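Local coordinates for protein HIAXHD3 (Humicola insolens, PDB 3ZXK) that hydrolyses alpha-L-arabinofuranoside side chains, probably of xylan, as a family 43 glycoside hydrolase that served as scaffold for engineering in endo-xylanase activity, at residues H133-Y141 with A166-Q175; G395-R406 with T506-T517. One frame throughout, in Å; residues are numbered along the deposited sequence.

Contact 1: residues H133-Y141 with A166-Q175; sequences HTATIDNCY and AQLSPDGTRQ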
loop_
_atom_site.group_PDB
_atom_site.type_symbol
_atom_site.label_atom_id
_atom_site.label_comp_id
_atom_site.label_asym_id
_atom_site.label_seq_id
_atom_site.Cartn_x
_atom_site.Cartn_y
_atom_site.Cartn_z
ATOM N N HIS A 133 16.541 7.298 8.398
ATOM C CA HIS A 133 16.927 6.009 8.958
ATOM C C HIS A 133 17.679 6.227 10.265
ATOM O O HIS A 133 18.703 6.913 10.293
ATOM C CB HIS A 133 17.783 5.289 7.943
ATOM C CG HIS A 133 18.276 3.958 8.408
ATOM N ND1 HIS A 133 19.529 3.528 8.166
ATOM C CD2 HIS A 133 17.657 2.979 9.160
ATOM C CE1 HIS A 133 19.696 2.312 8.710
ATOM N NE2 HIS A 133 18.553 1.976 9.327
ATOM N N THR A 134 17.171 5.647 11.340
ATOM C CA THR A 134 17.625 5.980 12.682
ATOM C C THR A 134 18.388 4.810 13.329
ATOM O O THR A 134 19.332 5.014 14.102
ATOM C CB THR A 134 16.410 6.458 13.538
ATOM O OG1 THR A 134 15.830 7.633 12.942
ATOM C CG2 THR A 134 16.790 6.732 14.994
ATOM N N ALA A 135 17.993 3.587 13.018
ATOM C CA ALA A 135 18.709 2.431 13.567
ATOM C C ALA A 135 18.429 1.187 12.766
ATOM O O ALA A 135 17.482 1.150 11.952
ATOM C CB ALA A 135 18.365 2.222 15.049
ATOM N N THR A 136 19.284 0.184 12.964
ATOM C CA THR A 136 19.044 -1.141 12.440
ATOM C C THR A 136 19.287 -2.066 13.641
ATOM O O THR A 136 20.282 -1.918 14.360
ATOM C CB THR A 136 19.996 -1.497 11.256
ATOM O OG1 THR A 136 19.848 -0.541 10.197
ATOM C CG2 THR A 136 19.709 -2.905 10.712
ATOM N N ILE A 137 18.361 -2.990 13.868
ATOM C CA ILE A 137 18.460 -3.988 14.926
ATOM C C ILE A 137 18.704 -5.357 14.263
ATOM O O ILE A 137 17.996 -5.720 13.327
ATOM C CB ILE A 137 17.159 -3.979 15.771
ATOM C CG1 ILE A 137 17.098 -2.724 16.665
ATOM C CG2 ILE A 137 17.054 -5.231 16.626
ATOM C CD1 ILE A 137 15.726 -2.442 17.267
ATOM N N ASP A 138 19.681 -6.122 14.762
ATOM C CA ASP A 138 20.081 -7.406 14.160
ATOM C C ASP A 138 19.266 -8.575 14.738
ATOM O O ASP A 138 19.819 -9.599 15.181
ATOM C CB ASP A 138 21.586 -7.677 14.387
ATOM C CG ASP A 138 22.502 -6.798 13.524
ATOM O OD1 ASP A 138 22.064 -6.302 12.460
ATOM O OD2 ASP A 138 23.693 -6.627 13.911
ATOM N N ASN A 139 17.956 -8.391 14.796
ATOM C CA ASN A 139 17.020 -9.469 15.074
ATOM C C ASN A 139 15.882 -9.210 14.111
ATOM O O ASN A 139 15.639 -8.057 13.756
ATOM C CB ASN A 139 16.531 -9.399 16.518
ATOM C CG ASN A 139 15.814 -10.670 16.963
ATOM O OD1 ASN A 139 15.751 -11.677 16.236
ATOM N ND2 ASN A 139 15.281 -10.638 18.174
ATOM N N CYS A 140 15.226 -10.257 13.632
ATOM C CA CYS A 140 14.107 -10.029 12.735
ATOM C C CYS A 140 12.819 -10.020 13.529
ATOM O O CYS A 140 12.409 -11.051 14.078
ATOM C CB CYS A 140 14.013 -11.036 11.594
ATOM S SG CYS A 140 12.551 -10.645 10.576
ATOM N N TYR A 141 12.202 -8.846 13.604
ATOM C CA TYR A 141 10.918 -8.733 14.245
ATOM C C TYR A 141 9.859 -8.933 13.172
ATOM O O TYR A 141 9.199 -7.978 12.758
ATOM C CB TYR A 141 10.781 -7.370 14.897
ATOM C CG TYR A 141 11.761 -7.098 16.023
ATOM C CD1 TYR A 141 12.329 -8.146 16.787
ATOM C CD2 TYR A 141 12.082 -5.788 16.358
ATOM C CE1 TYR A 141 13.194 -7.870 17.837
ATOM C CE2 TYR A 141 12.949 -5.513 17.406
ATOM C CZ TYR A 141 13.515 -6.549 18.125
ATOM O OH TYR A 141 14.374 -6.227 19.147
ATOM N N ALA A 166 9.987 -8.204 22.648
ATOM C CA ALA A 166 11.263 -7.542 22.893
ATOM C C ALA A 166 11.045 -6.222 23.616
ATOM O O ALA A 166 10.056 -5.497 23.364
ATOM C CB ALA A 166 11.979 -7.240 21.578
ATOM N N GLN A 167 11.956 -5.921 24.532
ATOM C CA GLN A 167 12.043 -4.607 25.140
ATOM C C GLN A 167 13.167 -3.845 24.451
ATOM O O GLN A 167 14.251 -4.398 24.257
ATOM C CB GLN A 167 12.342 -4.735 26.628
ATOM C CG GLN A 167 12.356 -3.388 27.322
ATOM C CD GLN A 167 12.658 -3.465 28.807
ATOM O OE1 GLN A 167 12.293 -4.422 29.479
ATOM N NE2 GLN A 167 13.287 -2.432 29.331
ATOM N N LEU A 168 12.899 -2.606 24.048
ATOM C CA LEU A 168 13.932 -1.775 23.442
ATOM C C LEU A 168 14.583 -0.824 24.427
ATOM O O LEU A 168 14.072 -0.602 25.519
ATOM C CB LEU A 168 13.330 -0.969 22.295
ATOM C CG LEU A 168 12.481 -1.752 21.302
ATOM C CD1 LEU A 168 12.155 -0.800 20.186
ATOM C CD2 LEU A 168 13.227 -2.962 20.760
ATOM N N SER A 169 15.740 -0.297 24.025
ATOM C CA SER A 169 16.428 0.695 24.824
ATOM C C SER A 169 15.595 1.999 24.890
ATOM O O SER A 169 14.670 2.212 24.081
ATOM C CB SER A 169 17.807 0.980 24.217
ATOM O OG SER A 169 17.673 1.401 22.874
ATOM N N PRO A 170 15.914 2.875 25.851
ATOM C CA PRO A 170 15.122 4.103 25.950
ATOM C C PRO A 170 15.009 4.896 24.635
ATOM O O PRO A 170 13.944 5.479 24.374
ATOM C CB PRO A 170 15.845 4.888 27.053
ATOM C CG PRO A 170 16.403 3.812 27.950
ATOM C CD PRO A 170 16.757 2.659 27.049
ATOM N N ASP A 171 16.078 4.952 23.829
ATOM C CA ASP A 171 16.000 5.668 22.549
ATOM C C ASP A 171 15.377 4.861 21.384
ATOM O O ASP A 171 15.247 5.378 20.278
ATOM C CB ASP A 171 17.361 6.278 22.152
ATOM C CG ASP A 171 18.407 5.244 21.815
ATOM O OD1 ASP A 171 18.083 4.025 21.732
ATOM O OD2 ASP A 171 19.590 5.643 21.656
ATOM N N GLY A 172 14.996 3.610 21.652
ATOM C CA GLY A 172 14.340 2.764 20.661
ATOM C C GLY A 172 15.280 2.134 19.654
ATOM O O GLY A 172 14.830 1.525 18.673
ATOM N N THR A 173 16.590 2.308 19.844
ATOM C CA THR A 173 17.545 1.886 18.784
ATOM C C THR A 173 18.177 0.518 18.962
ATOM O O THR A 173 18.798 0.031 18.022
ATOM C CB THR A 173 18.670 2.914 18.551
ATOM O OG1 THR A 173 19.495 2.937 19.725
ATOM C CG2 THR A 173 18.084 4.306 18.257
ATOM N N ARG A 174 18.032 -0.093 20.139
ATOM C CA ARG A 174 18.666 -1.354 20.447
ATOM C C ARG A 174 17.675 -2.279 21.149
ATOM O O ARG A 174 16.786 -1.830 21.878
ATOM C CB ARG A 174 19.839 -1.139 21.409
ATOM C CG ARG A 174 20.994 -0.336 20.815
ATOM C CD ARG A 174 22.109 -0.114 21.843
ATOM N NE ARG A 174 21.644 0.472 23.110
ATOM C CZ ARG A 174 21.482 -0.209 24.251
ATOM N NH1 ARG A 174 21.743 -1.515 24.319
ATOM N NH2 ARG A 174 21.057 0.412 25.338
ATOM N N GLN A 175 17.872 -3.577 20.974
ATOM C CA GLN A 175 17.145 -4.536 21.791
ATOM C C GLN A 175 17.819 -4.686 23.157
ATOM O O GLN A 175 19.038 -4.903 23.225
ATOM C CB GLN A 175 17.151 -5.856 21.065
ATOM C CG GLN A 175 16.453 -6.985 21.772
ATOM C CD GLN A 175 16.484 -8.242 20.935
ATOM O OE1 GLN A 175 15.783 -8.356 19.928
ATOM N NE2 GLN A 175 17.331 -9.177 21.327
HETATM O O HOH W 1 20.649 -1.731 17.136
#
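Ala135 and Thr173 mark the near end of the contact, with 5.4 Å between their CA atoms, and the backbones diverge to 8.7 Å between the CA atoms of Tyr141 and Ala166. No direct backbone hydrogen bond spans this gap; instead, one water donates to both Thr136 O and Thr173 O. At the near end the methyl of Ala135 lies against the side chain of Thr173, CB to CB 3.6 Å. Ile137 comes next: its CG1 rests 3.5 Å from Thr173 O, and its CD1 tip points on to Leu168 CD2, 4.3 Å away.

Strand 132-137 is an edge strand of one four-stranded antiparallel sheet, while strands 163-168 and 175-183 are neighbours in the next, so the contact joins successive blades of the five-bladed beta-propeller characteristic of family 43.

At the far end Gln175 OE1 accepts two bonds. Asn139 ND2 donates from 2.9 Å, nearly straight at 169°, and the hydroxyl Tyr141 OH donates to the same OE1 from 2.7 Å. Both donors lie in the carbonyl plane, one on each lone pair, which fixes the rotation of the amide. The Gln175 chain reaches this point fully extended, CG opposite the backbone N (chi1 179°), and its amide is nearly coplanar with the Tyr141 ring, 26° apart, so OE1 meets the ring at its edge. Ala166 CB and Leu168 CD2 approach that ring obliquely. Cys140, between the two donors, is tied by a disulfide to Cys102.

The loop bearing Thr173 is braced from within. Inside the type I turn Ser169-Gly172, Asp171 OD1 accepts from Ser169 OG; it also takes Thr173 N, in an Asx turn, and Thr173 OG1 at 2.7 Å.

Contact 2: residues G395-R406 with T506-T517; sequences GDRAGAVLFRDR and TGYRFGVFNFST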
loop_
_atom_site.group_PDB
_atom_site.type_symbol
_atom_site.label_atom_id
_atom_site.label_comp_id
_atom_site.label_asym_id
_atom_site.label_seq_id
_atom_site.Cartn_x
_atom_site.Cartn_y
_atom_site.Cartn_z
ATOM N N GLY A 395 13.808 1.797 -30.558
ATOM C CA GLY A 395 13.723 0.691 -29.618
ATOM C C GLY A 395 12.993 1.020 -28.324
ATOM O O GLY A 395 12.812 0.154 -27.496
ATOM N N ASP A 396 12.575 2.270 -28.130
ATOM C CA ASP A 396 11.909 2.646 -26.887
ATOM C C ASP A 396 10.474 2.126 -26.837
ATOM O O ASP A 396 9.796 1.977 -27.883
ATOM C CB ASP A 396 11.908 4.157 -26.681
ATOM C CG ASP A 396 13.308 4.737 -26.365
ATOM O OD1 ASP A 396 14.250 3.951 -26.236
ATOM O OD2 ASP A 396 13.459 5.981 -26.305
ATOM N N ARG A 397 10.044 1.781 -25.625
ATOM C CA ARG A 397 8.705 1.297 -25.379
ATOM C C ARG A 397 8.197 2.083 -24.161
ATOM O O ARG A 397 8.821 2.071 -23.105
ATOM C CB ARG A 397 8.738 -0.217 -25.130
ATOM C CG ARG A 397 9.282 -1.037 -26.300
ATOM C CD ARG A 397 9.111 -2.503 -26.025
ATOM N NE ARG A 397 9.567 -3.254 -27.190
ATOM C CZ ARG A 397 9.726 -4.575 -27.212
ATOM N NH1 ARG A 397 9.413 -5.288 -26.125
ATOM N NH2 ARG A 397 10.177 -5.189 -28.311
ATOM N N ALA A 398 7.075 2.768 -24.297
ATOM C CA ALA A 398 6.546 3.545 -23.178
ATOM C C ALA A 398 5.025 3.396 -23.150
ATOM O O ALA A 398 4.424 3.065 -24.191
ATOM C CB ALA A 398 6.928 5.005 -23.342
ATOM N N GLY A 399 4.415 3.569 -21.988
ATOM C CA GLY A 399 2.951 3.516 -21.932
ATOM C C GLY A 399 2.299 3.358 -20.587
ATOM O O GLY A 399 2.906 3.602 -19.548
ATOM N N ALA A 400 1.050 2.918 -20.640
ATOM C CA ALA A 400 0.221 2.772 -19.474
ATOM C C ALA A 400 -0.021 1.286 -19.213
ATOM O O ALA A 400 -0.558 0.573 -20.060
ATOM C CB ALA A 400 -1.100 3.532 -19.646
ATOM N N VAL A 401 0.441 0.822 -18.058
ATOM C CA VAL A 401 0.408 -0.563 -17.712
ATOM C C VAL A 401 -0.552 -0.847 -16.560
ATOM O O VAL A 401 -0.665 -0.075 -15.580
ATOM C CB VAL A 401 1.846 -1.081 -17.418
ATOM C CG1 VAL A 401 2.526 -0.254 -16.281
ATOM C CG2 VAL A 401 1.866 -2.601 -17.118
ATOM N N LEU A 402 -1.267 -1.959 -16.716
ATOM C CA LEU A 402 -2.020 -2.593 -15.645
ATOM C C LEU A 402 -1.001 -3.530 -15.003
ATOM O O LEU A 402 -0.679 -4.598 -15.567
ATOM C CB LEU A 402 -3.200 -3.362 -16.235
ATOM C CG LEU A 402 -3.974 -4.031 -15.099
ATOM C CD1 LEU A 402 -4.838 -3.037 -14.337
ATOM C CD2 LEU A 402 -4.854 -5.136 -15.619
ATOM N N PHE A 403 -0.428 -3.088 -13.873
ATOM C CA PHE A 403 0.812 -3.669 -13.386
ATOM C C PHE A 403 0.609 -4.622 -12.220
ATOM O O PHE A 403 0.031 -4.273 -11.209
ATOM C CB PHE A 403 1.806 -2.547 -12.983
ATOM C CG PHE A 403 3.196 -3.057 -12.706
ATOM C CD1 PHE A 403 4.081 -3.355 -13.757
ATOM C CD2 PHE A 403 3.628 -3.255 -11.396
ATOM C CE1 PHE A 403 5.363 -3.855 -13.485
ATOM C CE2 PHE A 403 4.903 -3.760 -11.124
ATOM C CZ PHE A 403 5.773 -4.055 -12.167
ATOM N N ARG A 404 1.123 -5.830 -12.389
ATOM C CA ARG A 404 1.177 -6.862 -11.362
ATOM C C ARG A 404 1.973 -8.020 -11.982
ATOM O O ARG A 404 2.593 -7.877 -13.050
ATOM C CB ARG A 404 -0.226 -7.296 -10.917
ATOM C CG ARG A 404 -0.286 -7.775 -9.484
ATOM C CD ARG A 404 -1.583 -8.503 -9.172
ATOM N NE ARG A 404 -1.696 -8.890 -7.767
ATOM C CZ ARG A 404 -1.702 -10.146 -7.301
ATOM N NH1 ARG A 404 -1.522 -11.195 -8.103
ATOM N NH2 ARG A 404 -1.899 -10.358 -6.003
ATOM N N ASP A 405 1.933 -9.182 -11.334
ATOM C CA ASP A 405 2.644 -10.367 -11.833
ATOM C C ASP A 405 2.045 -10.967 -13.126
ATOM O O ASP A 405 2.727 -11.716 -13.803
ATOM C CB ASP A 405 2.730 -11.454 -10.758
ATOM C CG ASP A 405 1.372 -11.883 -10.227
ATOM O OD1 ASP A 405 0.439 -11.054 -10.171
ATOM O OD2 ASP A 405 1.262 -13.060 -9.837
ATOM N N ARG A 406 0.781 -10.670 -13.432
ATOM C CA ARG A 406 0.200 -10.926 -14.770
ATOM C C ARG A 406 -0.268 -9.585 -15.281
ATOM O O ARG A 406 -1.227 -9.023 -14.766
ATOM C CB ARG A 406 -0.990 -11.887 -14.701
ATOM C CG ARG A 406 -1.417 -12.409 -16.075
ATOM C CD ARG A 406 -2.883 -12.771 -16.122
ATOM N NE ARG A 406 -3.097 -14.037 -15.423
ATOM C CZ ARG A 406 -4.285 -14.575 -15.196
ATOM N NH1 ARG A 406 -5.385 -13.970 -15.658
ATOM N NH2 ARG A 406 -4.366 -15.723 -14.535
ATOM N N THR A 506 0.487 -7.609 -3.309
ATOM C CA THR A 506 0.003 -6.298 -3.727
ATOM C C THR A 506 -1.109 -6.449 -4.777
ATOM O O THR A 506 -1.091 -7.380 -5.562
ATOM C CB THR A 506 1.190 -5.529 -4.348
ATOM O OG1 THR A 506 2.212 -5.433 -3.358
ATOM C CG2 THR A 506 0.796 -4.097 -4.801
ATOM N N GLY A 507 -2.080 -5.550 -4.784
ATOM C CA GLY A 507 -3.112 -5.580 -5.809
ATOM C C GLY A 507 -2.644 -5.043 -7.147
ATOM O O GLY A 507 -1.503 -4.577 -7.292
ATOM N N TYR A 508 -3.523 -5.155 -8.146
ATOM C CA TYR A 508 -3.257 -4.541 -9.427
ATOM C C TYR A 508 -3.105 -3.044 -9.299
ATOM O O TYR A 508 -3.884 -2.389 -8.559
ATOM C CB TYR A 508 -4.392 -4.826 -10.404
ATOM C CG TYR A 508 -4.167 -6.101 -11.182
ATOM C CD1 TYR A 508 -3.371 -6.110 -12.330
ATOM C CD2 TYR A 508 -4.713 -7.309 -10.755
ATOM C CE1 TYR A 508 -3.175 -7.275 -13.060
ATOM C CE2 TYR A 508 -4.504 -8.506 -11.474
ATOM C CZ TYR A 508 -3.711 -8.480 -12.629
ATOM O OH TYR A 508 -3.493 -9.609 -13.370
ATOM N N ARG A 509 -2.159 -2.493 -10.055
ATOM C CA ARG A 509 -1.951 -1.028 -10.064
ATOM C C ARG A 509 -2.034 -0.443 -11.470
ATOM O O ARG A 509 -1.908 -1.170 -12.467
ATOM C CB ARG A 509 -0.582 -0.669 -9.443
ATOM C CG ARG A 509 -0.553 -0.969 -7.966
ATOM C CD ARG A 509 0.724 -0.463 -7.369
ATOM N NE ARG A 509 0.640 -0.547 -5.914
ATOM C CZ ARG A 509 1.383 0.179 -5.082
ATOM N NH1 ARG A 509 2.270 1.049 -5.571
ATOM N NH2 ARG A 509 1.242 0.043 -3.784
ATOM N N PHE A 510 -2.245 0.875 -11.523
ATOM C CA PHE A 510 -2.053 1.664 -12.743
ATOM C C PHE A 510 -0.597 2.148 -12.759
ATOM O O PHE A 510 -0.056 2.549 -11.720
ATOM C CB PHE A 510 -2.924 2.937 -12.768
ATOM C CG PHE A 510 -4.409 2.699 -12.884
ATOM C CD1 PHE A 510 -4.952 1.838 -13.844
ATOM C CD2 PHE A 510 -5.265 3.432 -12.087
ATOM C CE1 PHE A 510 -6.334 1.686 -13.953
ATOM C CE2 PHE A 510 -6.650 3.289 -12.188
ATOM C CZ PHE A 510 -7.176 2.411 -13.120
ATOM N N GLY A 511 0.049 2.102 -13.912
ATOM C CA GLY A 511 1.399 2.610 -13.997
ATOM C C GLY A 511 1.772 3.187 -15.331
ATOM O O GLY A 511 1.097 2.966 -16.333
ATOM N N VAL A 512 2.864 3.949 -15.326
ATOM C CA VAL A 512 3.447 4.481 -16.553
ATOM C C VAL A 512 4.916 4.057 -16.585
ATOM O O VAL A 512 5.600 4.083 -15.550
ATOM C CB VAL A 512 3.261 6.014 -16.682
ATOM C CG1 VAL A 512 3.756 6.784 -15.462
ATOM C CG2 VAL A 512 3.868 6.512 -17.993
ATOM N N PHE A 513 5.372 3.609 -17.748
ATOM C CA PHE A 513 6.737 3.087 -17.911
ATOM C C PHE A 513 7.394 3.675 -19.146
ATOM O O PHE A 513 6.723 4.175 -20.055
ATOM C CB PHE A 513 6.716 1.561 -18.015
ATOM C CG PHE A 513 6.037 1.030 -19.273
ATOM C CD1 PHE A 513 4.652 0.825 -19.297
ATOM C CD2 PHE A 513 6.771 0.775 -20.437
ATOM C CE1 PHE A 513 4.029 0.346 -20.442
ATOM C CE2 PHE A 513 6.153 0.274 -21.567
ATOM C CZ PHE A 513 4.779 0.092 -21.578
ATOM N N ASN A 514 8.706 3.561 -19.188
ATOM C CA ASN A 514 9.477 3.955 -20.350
ATOM C C ASN A 514 10.831 3.249 -20.248
ATOM O O ASN A 514 11.569 3.451 -19.294
ATOM C CB ASN A 514 9.649 5.470 -20.402
ATOM C CG ASN A 514 10.347 5.908 -21.670
ATOM O OD1 ASN A 514 10.291 5.198 -22.678
ATOM N ND2 ASN A 514 10.990 7.064 -21.626
ATOM N N PHE A 515 11.115 2.362 -21.204
ATOM C CA PHE A 515 12.414 1.680 -21.252
ATOM C C PHE A 515 12.856 1.506 -22.693
ATOM O O PHE A 515 12.097 1.825 -23.626
ATOM C CB PHE A 515 12.401 0.338 -20.488
ATOM C CG PHE A 515 11.483 -0.707 -21.060
ATOM C CD1 PHE A 515 10.145 -0.772 -20.664
ATOM C CD2 PHE A 515 11.948 -1.639 -21.971
ATOM C CE1 PHE A 515 9.288 -1.733 -21.191
ATOM C CE2 PHE A 515 11.096 -2.603 -22.509
ATOM C CZ PHE A 515 9.770 -2.669 -22.111
ATOM N N SER A 516 14.082 1.018 -22.882
ATOM C CA SER A 516 14.521 0.771 -24.251
ATOM C C SER A 516 15.045 -0.613 -24.475
ATOM O O SER A 516 15.552 -1.282 -23.583
ATOM C CB SER A 516 15.550 1.786 -24.747
ATOM O OG SER A 516 15.828 1.580 -26.139
ATOM N N THR A 517 14.828 -1.072 -25.699
ATOM C CA THR A 517 15.347 -2.375 -26.089
ATOM C C THR A 517 16.736 -2.260 -26.738
ATOM O O THR A 517 17.403 -3.262 -26.912
ATOM C CB THR A 517 14.382 -3.103 -27.025
ATOM O OG1 THR A 517 14.207 -2.319 -28.208
ATOM C CG2 THR A 517 13.017 -3.291 -26.329
HETATM O O HOH W 2 11.400 6.949 -24.586
HETATM O O HOH W 3 1.029 -4.161 -8.478
#
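Thr506 O accepts Arg404 NE at 2.7 Å, in the carbonyl plane. Tyr508 then lays one ring face on the extended Arg404 chain, whose CD sits 3.8 Å from the ring centroid; Leu402 CG approaches Tyr508 CD1 obliquely at 3.5 Å, and Tyr508 OH donates to Arg406 O at 2.7 Å and also bonds Thr499 N. A leucine in place of Tyr508 would probably leave Arg406 O and Thr499 N without their hydroxyl partner and the Arg404 chain without the flat surface beneath it. From Arg509 onward, paired backbone bonds link alternate residues to Phe403, Val401, Gly399 and Arg397. Phe513, CG between backbone N and carbonyl carbon (chi1 67°), folds its ring over Gly399, whose N lies above the ring centre. A water donates to Asn514 OD1 and Asp396 OD2; Asn514 ND2 bonds Leu356 O, and OD2 bonds Arg393 N. The Phe515 face receives Arg397 CB, 4.3 Å from its centroid, and Thr517 grips Gly395 O through both N and OG1. On the face away from these rings, Ala400, Phe510 and Val512 pack on strands 380-388, 457-464 and 523-533 of a second sheet, consistent with this domain's concanavalin A-like sandwich.

How the contacts relate
From the N terminus, the chain first builds the propeller, where contact 1 closes a loop of 24 residues and fastens one blade to the next. That loop contains the pocket residues Tyr142 and Asn160. Contact 2 opens only after contact 1 has closed, so the two stand in series and neither nest nor cross. It closes a much longer loop of 99 residues and slots the late strand 509-516 beside 396-403; Phe469 and Trp502, also pocket residues, lie within this loop. The centres of contact 1 and contact 2 are about 37 Å apart. Their nearest atoms are about 18 Å apart, so they do not touch. One serves the propeller, the other the C-terminal sandwich, and both domains contribute residues to the glycan pocket.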